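Local coordinates for metallo-carboxypeptidase (Pseudomonas aeruginosa, PDB 4A39), which is a zinc-dependent metallocarboxypeptidase of the M14 family, expected to remove residues from the C-terminal ends of peptides or proteins, at residues 32-40 with 63-71; 14-25 with 51-59. All coordinates share one frame; numbering follows the deposited sequence.

From the N terminus the chain runs through 14-25, 32-40, 51-59 and 63-71. The segments alternate, so the two contacts cross along the chain and neither encloses the other. Interaction 2 closes the loop between 25 and 51, which carries strands 26-29 and 36-39. Interaction 1 closes the loop between 40 and 63, which carries strand 53-57. Both strand pairs belong to one mixed sheet, one toward each end of its strand order. Their centres are nevertheless only about 13 Å apart. The sheet thus curls back on itself, and Leu38 CD1 packs 3.5 Å from Phe54 CZ in the core of the N-terminal domain.

Interaction 1 of 2, residues 32-40 with 63-71; sequences DPRRIRLAI and TEHCFTLVN
Ile36 lays CD1 over one face of the Phe67 ring, 3.7 Å from the ring centroid. The two side chains run side by side. CG1 of Ile36 stands beside its backbone N (chi1 -58°) and CD1 continues outward (chi2 167°), which carries the methyl over the ring. Leu38 CD1 meets the edge of the same ring, 4.1 Å from Phe67 CD2. Phe109 and Phe120 add further aromatic neighbours to Phe67. Arg37, on the other face of the sheet, bends at chi2 and chi3 and folds its guanidinium over Val70. A face of that group rests on Val70 CG1, which is 3.3 Å from Arg37 NE. Arg37 NH1 forms a salt bridge with Asp105. Near the start of the pair, Pro33 CB lies over one face of the His65 ring in a CH-pi contact. At the far end the Asn71 amide clasps the backbone of Ile40. Its OD1 accepts from Ile40 N at 2.9 Å, and its ND2 donates to Ile40 O at 3.0 Å, on a lone pair. Between these ends the backbones alternate as donors and acceptors. The Thr68 N to Ile36 O bond is weak, and a water bridges Ile36 O and Thr68 OG1. An Asx turn at Asp32 leads into the pair. This is a parallel strand pair within the mixed beta sheet of the cytosolic carboxypeptidase N-terminal domain.

Interaction 2 of 2, residues 14-25 with 51-59; sequences MQIRADFDSGNI and WFHFKVEGM
Glu57 OE2 takes two N-H groups of Arg17: NH2 at 2.9 Å, on the syn side, and NE in a weak bond at 3.4 Å. The guanidinium and carboxylate planes are turned 73° apart. Arg17 NH1 adds a salt bridge to Asp19, so the guanidinium spans two carboxylates. Arg17 and Glu57 sit on an antiparallel strand pair, 15-17 with 53-57, at an edge of the N-terminal domain sheet; Asp19 follows in the loop. Gln15 with Glu57 and Arg17 with Lys55 are hydrogen-bonded pairs; Ile16 with Val56 between them is not. Ile16 CG2 lies 3.7 Å from Phe54 CD2 on the face turned to the core. Phe20 sets CG between its backbone N and carbonyl carbon (chi1 47°), bringing the ring over the partner strand. Lys55 CE covers one ring face, and the ammonium makes a cation-pi contact there. The ring's edge points into the face of His53 (T-shaped). A type II turn, Phe20 to Gly23, presents Ser22. His53 ND1 donates to Ser22 OG, in the imidazole plane. Trp51, whose side chain is about 8 Å from that of the zinc ligand Glu183, donates NE1 to Ser22 O at 2.9 Å, nearly straight and in the indole plane.

Interaction 1 of 2, residues 32-40 with 63-71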
loop_
_atom_site.group_PDB
_atom_site.type_symbol
_atom_site.label_atom_id
_atom_site.label_comp_id
_atom_site.label_asym_id
_atom_site.label_seq_id
_atom_site.Cartn_x
_atom_site.Cartn_y
_atom_site.Cartn_z
ATOM N N ASP A 32 18.216 16.083 24.812
ATOM C CA ASP A 32 17.495 15.734 26.036
ATOM C C ASP A 32 16.513 14.601 25.711
ATOM O O ASP A 32 15.593 14.790 24.935
ATOM C CB ASP A 32 16.730 16.969 26.530
ATOM C CG ASP A 32 15.982 16.734 27.825
ATOM O OD1 ASP A 32 15.806 15.570 28.228
ATOM O OD2 ASP A 32 15.563 17.740 28.438
ATOM N N PRO A 33 16.728 13.412 26.295
ATOM C CA PRO A 33 15.859 12.254 26.044
ATOM C C PRO A 33 14.353 12.486 26.220
ATOM O O PRO A 33 13.549 11.824 25.563
ATOM C CB PRO A 33 16.387 11.201 27.016
ATOM C CG PRO A 33 17.843 11.540 27.107
ATOM C CD PRO A 33 17.798 13.045 27.238
ATOM N N ARG A 34 13.971 13.411 27.103
ATOM C CA ARG A 34 12.552 13.670 27.318
ATOM C C ARG A 34 12.055 14.860 26.496
ATOM O O ARG A 34 10.904 15.289 26.635
ATOM C CB ARG A 34 12.286 13.921 28.814
ATOM C CG ARG A 34 12.715 12.759 29.722
ATOM C CD ARG A 34 12.306 12.964 31.188
ATOM N NE ARG A 34 10.858 12.917 31.377
ATOM C CZ ARG A 34 10.114 13.959 31.733
ATOM N NH1 ARG A 34 10.680 15.140 31.943
ATOM N NH2 ARG A 34 8.804 13.820 31.882
ATOM N N ARG A 35 12.920 15.390 25.637
ATOM C CA ARG A 35 12.579 16.532 24.789
ATOM C C ARG A 35 13.116 16.376 23.370
ATOM O O ARG A 35 13.623 17.336 22.785
ATOM C CB ARG A 35 13.132 17.829 25.407
ATOM C CG ARG A 35 12.632 18.125 26.828
ATOM C CD ARG A 35 11.228 18.724 26.815
ATOM N NE ARG A 35 10.759 19.117 28.144
ATOM C CZ ARG A 35 10.209 18.290 29.028
ATOM N NH1 ARG A 35 10.041 17.007 28.737
ATOM N NH2 ARG A 35 9.817 18.753 30.206
ATOM N N ILE A 36 13.026 15.180 22.807
ATOM C CA ILE A 36 13.512 14.930 21.452
ATOM C C ILE A 36 12.556 15.598 20.458
ATOM O O ILE A 36 11.367 15.295 20.440
ATOM C CB ILE A 36 13.600 13.418 21.182
ATOM C CG1 ILE A 36 14.523 12.772 22.222
ATOM C CG2 ILE A 36 14.135 13.157 19.771
ATOM C CD1 ILE A 36 14.461 11.256 22.253
ATOM N N ARG A 37 13.083 16.509 19.643
ATOM C CA ARG A 37 12.273 17.244 18.672
ATOM C C ARG A 37 12.697 16.879 17.258
ATOM O O ARG A 37 13.876 16.943 16.927
ATOM C CB ARG A 37 12.452 18.756 18.880
ATOM C CG ARG A 37 12.237 19.231 20.311
ATOM C CD ARG A 37 10.785 19.144 20.740
ATOM N NE ARG A 37 9.965 20.202 20.152
ATOM C CZ ARG A 37 8.681 20.392 20.435
ATOM N NH1 ARG A 37 8.066 19.596 21.300
ATOM N NH2 ARG A 37 8.010 21.379 19.854
ATOM N N LEU A 38 11.722 16.510 16.429
ATOM C CA LEU A 38 11.980 16.113 15.049
ATOM C C LEU A 38 10.907 16.682 14.132
ATOM O O LEU A 38 9.833 17.067 14.587
ATOM C CB LEU A 38 11.946 14.586 14.927
ATOM C CG LEU A 38 12.819 13.776 15.883
ATOM C CD1 LEU A 38 12.366 12.324 15.864
ATOM C CD2 LEU A 38 14.283 13.903 15.487
ATOM N N ALA A 39 11.205 16.726 12.837
ATOM C CA ALA A 39 10.248 17.211 11.845
ATOM C C ALA A 39 10.189 16.238 10.668
ATOM O O ALA A 39 11.189 15.611 10.314
ATOM C CB ALA A 39 10.641 18.599 11.351
ATOM N N ILE A 40 9.008 16.107 10.075
ATOM C CA ILE A 40 8.829 15.229 8.929
ATOM C C ILE A 40 9.251 16.020 7.694
ATOM O O ILE A 40 9.009 17.230 7.596
ATOM C CB ILE A 40 7.351 14.778 8.808
ATOM C CG1 ILE A 40 6.910 14.118 10.119
ATOM C CG2 ILE A 40 7.192 13.786 7.650
ATOM C CD1 ILE A 40 5.430 13.753 10.166
ATOM N N THR A 63 16.025 4.472 30.559
ATOM C CA THR A 63 15.758 5.885 30.336
ATOM C C THR A 63 14.543 6.097 29.440
ATOM O O THR A 63 14.466 5.551 28.338
ATOM C CB THR A 63 16.988 6.560 29.684
ATOM O OG1 THR A 63 18.106 6.469 30.576
ATOM C CG2 THR A 63 16.706 8.027 29.373
ATOM N N GLU A 64 13.590 6.889 29.918
ATOM C CA GLU A 64 12.400 7.179 29.134
ATOM C C GLU A 64 12.740 8.195 28.053
ATOM O O GLU A 64 13.320 9.241 28.336
ATOM C CB GLU A 64 11.288 7.739 30.023
ATOM C CG GLU A 64 10.084 8.257 29.248
ATOM C CD GLU A 64 8.972 8.754 30.152
ATOM O OE1 GLU A 64 9.239 9.620 31.015
ATOM O OE2 GLU A 64 7.827 8.278 29.996
ATOM N N HIS A 65 12.390 7.872 26.812
ATOM C CA HIS A 65 12.635 8.779 25.694
ATOM C C HIS A 65 11.293 9.278 25.189
ATOM O O HIS A 65 10.376 8.491 24.949
ATOM C CB HIS A 65 13.391 8.068 24.571
ATOM C CG HIS A 65 14.789 7.691 24.942
ATOM N ND1 HIS A 65 15.900 8.217 24.316
ATOM C CD2 HIS A 65 15.258 6.873 25.914
ATOM C CE1 HIS A 65 16.991 7.743 24.890
ATOM N NE2 HIS A 65 16.629 6.925 25.863
ATOM N N CYS A 66 11.181 10.594 25.048
ATOM C CA CYS A 66 9.947 11.218 24.597
ATOM C C CYS A 66 10.189 11.959 23.294
ATOM O O CYS A 66 10.965 12.914 23.244
ATOM C CB CYS A 66 9.448 12.176 25.672
ATOM S SG CYS A 66 9.290 11.335 27.249
ATOM N N PHE A 67 9.507 11.508 22.246
ATOM C CA PHE A 67 9.646 12.083 20.912
ATOM C C PHE A 67 8.469 12.960 20.510
ATOM O O PHE A 67 7.335 12.725 20.930
ATOM C CB PHE A 67 9.771 10.959 19.878
ATOM C CG PHE A 67 10.948 10.053 20.094
ATOM C CD1 PHE A 67 10.875 8.997 21.002
ATOM C CD2 PHE A 67 12.129 10.246 19.381
ATOM C CE1 PHE A 67 11.958 8.143 21.195
ATOM C CE2 PHE A 67 13.223 9.397 19.566
ATOM C CZ PHE A 67 13.137 8.341 20.476
ATOM N N THR A 68 8.753 13.963 19.684
ATOM C CA THR A 68 7.725 14.856 19.171
ATOM C C THR A 68 7.992 15.199 17.710
ATOM O O THR A 68 9.092 15.623 17.362
ATOM C CB THR A 68 7.661 16.197 19.942
ATOM O OG1 THR A 68 7.267 15.962 21.300
ATOM C CG2 THR A 68 6.650 17.138 19.276
ATOM N N LEU A 69 6.995 14.981 16.858
ATOM C CA LEU A 69 7.107 15.346 15.449
ATOM C C LEU A 69 6.404 16.701 15.461
ATOM O O LEU A 69 5.179 16.785 15.367
ATOM C CB LEU A 69 6.372 14.334 14.563
ATOM C CG LEU A 69 6.864 12.890 14.715
ATOM C CD1 LEU A 69 6.240 12.020 13.627
ATOM C CD2 LEU A 69 8.389 12.851 14.615
ATOM N N VAL A 70 7.204 17.752 15.606
ATOM C CA VAL A 70 6.712 19.121 15.722
ATOM C C VAL A 70 5.860 19.694 14.599
ATOM O O VAL A 70 5.060 20.602 14.840
ATOM C CB VAL A 70 7.878 20.105 15.973
ATOM C CG1 VAL A 70 8.718 19.631 17.149
ATOM C CG2 VAL A 70 8.724 20.249 14.718
ATOM N N ASN A 71 6.012 19.181 13.380
ATOM C CA ASN A 71 5.239 19.719 12.267
ATOM C C ASN A 71 4.109 18.809 11.790
ATOM O O ASN A 71 3.607 18.954 10.678
ATOM C CB ASN A 71 6.172 20.084 11.102
ATOM C CG ASN A 71 6.885 18.882 10.511
ATOM O OD1 ASN A 71 6.954 17.818 11.127
ATOM N ND2 ASN A 71 7.437 19.056 9.307
HETATM O O HOH W 1 9.553 15.803 22.581
#

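Interaction 2 of 2, residues 14-25 with 51-59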
loop_
_atom_site.group_PDB
_atom_site.type_symbol
_atom_site.label_atom_id
_atom_site.label_comp_id
_atom_site.label_asym_id
_atom_site.label_seq_id
_atom_site.Cartn_x
_atom_site.Cartn_y
_atom_site.Cartn_z
ATOM N N MET A 14 22.690 10.791 22.144
ATOM C CA MET A 14 22.188 9.818 21.133
ATOM C C MET A 14 22.301 10.432 19.742
ATOM O O MET A 14 22.496 11.639 19.602
ATOM C CB MET A 14 20.719 9.485 21.408
ATOM C CG MET A 14 19.771 10.622 21.055
ATOM S SD MET A 14 18.060 10.315 21.513
ATOM C CE MET A 14 18.057 10.960 23.182
ATOM N N GLN A 15 22.173 9.598 18.714
ATOM C CA GLN A 15 22.239 10.080 17.339
ATOM C C GLN A 15 21.051 9.544 16.553
ATOM O O GLN A 15 20.700 8.373 16.669
ATOM C CB GLN A 15 23.546 9.644 16.673
ATOM C CG GLN A 15 24.786 10.228 17.328
ATOM C CD GLN A 15 25.861 10.588 16.321
ATOM O OE1 GLN A 15 26.380 9.726 15.608
ATOM N NE2 GLN A 15 26.199 11.872 16.254
ATOM N N ILE A 16 20.433 10.416 15.763
ATOM C CA ILE A 16 19.273 10.054 14.958
ATOM C C ILE A 16 19.593 10.311 13.494
ATOM O O ILE A 16 20.240 11.303 13.158
ATOM C CB ILE A 16 18.038 10.883 15.385
ATOM C CG1 ILE A 16 17.715 10.581 16.851
ATOM C CG2 ILE A 16 16.846 10.567 14.485
ATOM C CD1 ILE A 16 16.555 11.369 17.426
ATOM N N ARG A 17 19.148 9.410 12.625
ATOM C CA ARG A 17 19.412 9.547 11.201
ATOM C C ARG A 17 18.355 8.855 10.347
ATOM O O ARG A 17 17.615 7.991 10.825
ATOM C CB ARG A 17 20.799 8.976 10.878
ATOM C CG ARG A 17 20.956 7.491 11.156
ATOM C CD ARG A 17 22.421 7.072 11.055
ATOM N NE ARG A 17 22.630 5.661 11.366
ATOM C CZ ARG A 17 22.374 4.659 10.529
ATOM N NH1 ARG A 17 21.906 4.904 9.311
ATOM N NH2 ARG A 17 22.595 3.406 10.907
ATOM N N ALA A 18 18.292 9.245 9.079
ATOM C CA ALA A 18 17.329 8.673 8.143
ATOM C C ALA A 18 17.979 8.483 6.778
ATOM O O ALA A 18 17.299 8.502 5.752
ATOM C CB ALA A 18 16.120 9.589 8.018
ATOM N N ASP A 19 19.295 8.288 6.780
ATOM C CA ASP A 19 20.063 8.109 5.552
ATOM C C ASP A 19 20.031 6.666 5.056
ATOM O O ASP A 19 21.054 5.980 5.015
ATOM C CB ASP A 19 21.512 8.571 5.772
ATOM C CG ASP A 19 22.227 7.784 6.862
ATOM O OD1 ASP A 19 21.592 7.456 7.888
ATOM O OD2 ASP A 19 23.436 7.504 6.696
ATOM N N PHE A 20 18.840 6.218 4.679
ATOM C CA PHE A 20 18.639 4.863 4.183
ATOM C C PHE A 20 17.315 4.738 3.432
ATOM O O PHE A 20 16.507 5.668 3.408
ATOM C CB PHE A 20 18.693 3.859 5.345
ATOM C CG PHE A 20 17.868 4.257 6.538
ATOM C CD1 PHE A 20 16.478 4.167 6.510
ATOM C CD2 PHE A 20 18.484 4.737 7.692
ATOM C CE1 PHE A 20 15.715 4.548 7.615
ATOM C CE2 PHE A 20 17.732 5.121 8.802
ATOM C CZ PHE A 20 16.345 5.027 8.764
ATOM N N ASP A 21 17.108 3.576 2.817
ATOM C CA ASP A 21 15.904 3.286 2.040
ATOM C C ASP A 21 14.618 3.635 2.797
ATOM O O ASP A 21 14.354 3.086 3.866
ATOM C CB ASP A 21 15.899 1.800 1.669
ATOM C CG ASP A 21 14.793 1.438 0.695
ATOM O OD1 ASP A 21 13.666 1.949 0.849
ATOM O OD2 ASP A 21 15.053 0.622 -0.216
ATOM N N SER A 22 13.829 4.543 2.219
ATOM C CA SER A 22 12.550 5.015 2.771
ATOM C C SER A 22 12.683 5.871 4.022
ATOM O O SER A 22 11.693 6.166 4.696
ATOM C CB SER A 22 11.592 3.843 3.052
ATOM O OG SER A 22 11.908 3.154 4.249
ATOM N N GLY A 23 13.906 6.278 4.334
ATOM C CA GLY A 23 14.104 7.116 5.500
ATOM C C GLY A 23 13.492 8.496 5.320
ATOM O O GLY A 23 13.486 9.048 4.219
ATOM N N ASN A 24 12.956 9.045 6.402
ATOM C CA ASN A 24 12.374 10.384 6.370
ATOM C C ASN A 24 12.288 11.015 7.751
ATOM O O ASN A 24 11.514 10.575 8.609
ATOM C CB ASN A 24 10.970 10.378 5.751
ATOM C CG ASN A 24 10.367 11.778 5.664
ATOM O OD1 ASN A 24 10.507 12.582 6.587
ATOM N ND2 ASN A 24 9.684 12.068 4.562
ATOM N N ILE A 25 13.098 12.049 7.957
ATOM C CA ILE A 25 13.097 12.802 9.206
ATOM C C ILE A 25 14.155 13.897 9.156
ATOM O O ILE A 25 15.153 13.780 8.439
ATOM C CB ILE A 25 13.387 11.899 10.439
ATOM C CG1 ILE A 25 12.720 12.491 11.686
ATOM C CG2 ILE A 25 14.882 11.800 10.697
ATOM C CD1 ILE A 25 11.214 12.401 11.664
ATOM N N TRP A 51 4.471 10.359 6.102
ATOM C CA TRP A 51 5.340 9.210 6.337
ATOM C C TRP A 51 6.661 9.642 6.967
ATOM O O TRP A 51 7.244 10.651 6.578
ATOM C CB TRP A 51 5.615 8.469 5.013
ATOM C CG TRP A 51 6.760 7.488 5.087
ATOM C CD1 TRP A 51 8.082 7.745 4.837
ATOM C CD2 TRP A 51 6.691 6.115 5.500
ATOM N NE1 TRP A 51 8.836 6.621 5.072
ATOM C CE2 TRP A 51 8.009 5.606 5.483
ATOM C CE3 TRP A 51 5.643 5.267 5.889
ATOM C CZ2 TRP A 51 8.309 4.284 5.840
ATOM C CZ3 TRP A 51 5.941 3.951 6.245
ATOM C CH2 TRP A 51 7.265 3.475 6.217
ATOM N N PHE A 52 7.108 8.886 7.965
ATOM C CA PHE A 52 8.377 9.153 8.633
ATOM C C PHE A 52 9.026 7.805 8.907
ATOM O O PHE A 52 8.340 6.788 8.994
ATOM C CB PHE A 52 8.164 9.936 9.943
ATOM C CG PHE A 52 7.338 9.211 10.973
ATOM C CD1 PHE A 52 7.928 8.321 11.867
ATOM C CD2 PHE A 52 5.968 9.439 11.062
ATOM C CE1 PHE A 52 7.164 7.669 12.838
ATOM C CE2 PHE A 52 5.192 8.796 12.024
ATOM C CZ PHE A 52 5.793 7.906 12.916
ATOM N N HIS A 53 10.349 7.802 9.016
ATOM C CA HIS A 53 11.104 6.580 9.266
ATOM C C HIS A 53 12.520 6.996 9.648
ATOM O O HIS A 53 13.234 7.595 8.849
ATOM C CB HIS A 53 11.122 5.717 7.993
ATOM C CG HIS A 53 11.826 4.404 8.148
ATOM N ND1 HIS A 53 12.079 3.571 7.079
ATOM C CD2 HIS A 53 12.331 3.777 9.239
ATOM C CE1 HIS A 53 12.709 2.490 7.502
ATOM N NE2 HIS A 53 12.874 2.589 8.809
ATOM N N PHE A 54 12.923 6.687 10.875
ATOM C CA PHE A 54 14.257 7.046 11.333
ATOM C C PHE A 54 14.823 6.055 12.333
ATOM O O PHE A 54 14.094 5.250 12.916
ATOM C CB PHE A 54 14.271 8.453 11.955
ATOM C CG PHE A 54 13.350 8.617 13.135
ATOM C CD1 PHE A 54 12.017 8.969 12.952
ATOM C CD2 PHE A 54 13.822 8.427 14.437
ATOM C CE1 PHE A 54 11.163 9.134 14.046
ATOM C CE2 PHE A 54 12.976 8.588 15.536
ATOM C CZ PHE A 54 11.644 8.944 15.338
ATOM N N LYS A 55 16.137 6.118 12.522
ATOM C CA LYS A 55 16.822 5.238 13.457
ATOM C C LYS A 55 17.464 6.053 14.574
ATOM O O LYS A 55 17.977 7.150 14.342
ATOM C CB LYS A 55 17.912 4.429 12.741
ATOM C CG LYS A 55 17.399 3.441 11.707
ATOM C CD LYS A 55 18.536 2.571 11.185
ATOM C CE LYS A 55 18.074 1.664 10.060
ATOM N NZ LYS A 55 19.184 0.810 9.545
ATOM N N VAL A 56 17.413 5.518 15.790
ATOM C CA VAL A 56 18.021 6.176 16.943
ATOM C C VAL A 56 19.121 5.246 17.446
ATOM O O VAL A 56 18.910 4.043 17.576
ATOM C CB VAL A 56 16.999 6.403 18.083
ATOM C CG1 VAL A 56 17.626 7.249 19.186
ATOM C CG2 VAL A 56 15.752 7.088 17.543
ATOM N N GLU A 57 20.300 5.791 17.719
ATOM C CA GLU A 57 21.400 4.974 18.212
ATOM C C GLU A 57 22.037 5.653 19.418
ATOM O O GLU A 57 21.899 6.863 19.598
ATOM C CB GLU A 57 22.443 4.762 17.104
ATOM C CG GLU A 57 21.863 4.166 15.831
ATOM C CD GLU A 57 22.856 4.096 14.680
ATOM O OE1 GLU A 57 23.835 4.873 14.667
ATOM O OE2 GLU A 57 22.637 3.268 13.769
ATOM N N GLY A 58 22.713 4.866 20.247
ATOM C CA GLY A 58 23.372 5.404 21.427
ATOM C C GLY A 58 22.454 5.813 22.570
ATOM O O GLY A 58 22.806 6.680 23.370
ATOM N N MET A 59 21.280 5.195 22.664
ATOM C CA MET A 59 20.349 5.536 23.736
ATOM C C MET A 59 20.796 4.943 25.066
ATOM O O MET A 59 21.308 3.821 25.118
ATOM C CB MET A 59 18.940 5.035 23.407
ATOM C CG MET A 59 18.358 5.586 22.120
ATOM S SD MET A 59 16.654 5.050 21.882
ATOM C CE MET A 59 16.902 3.344 21.464
#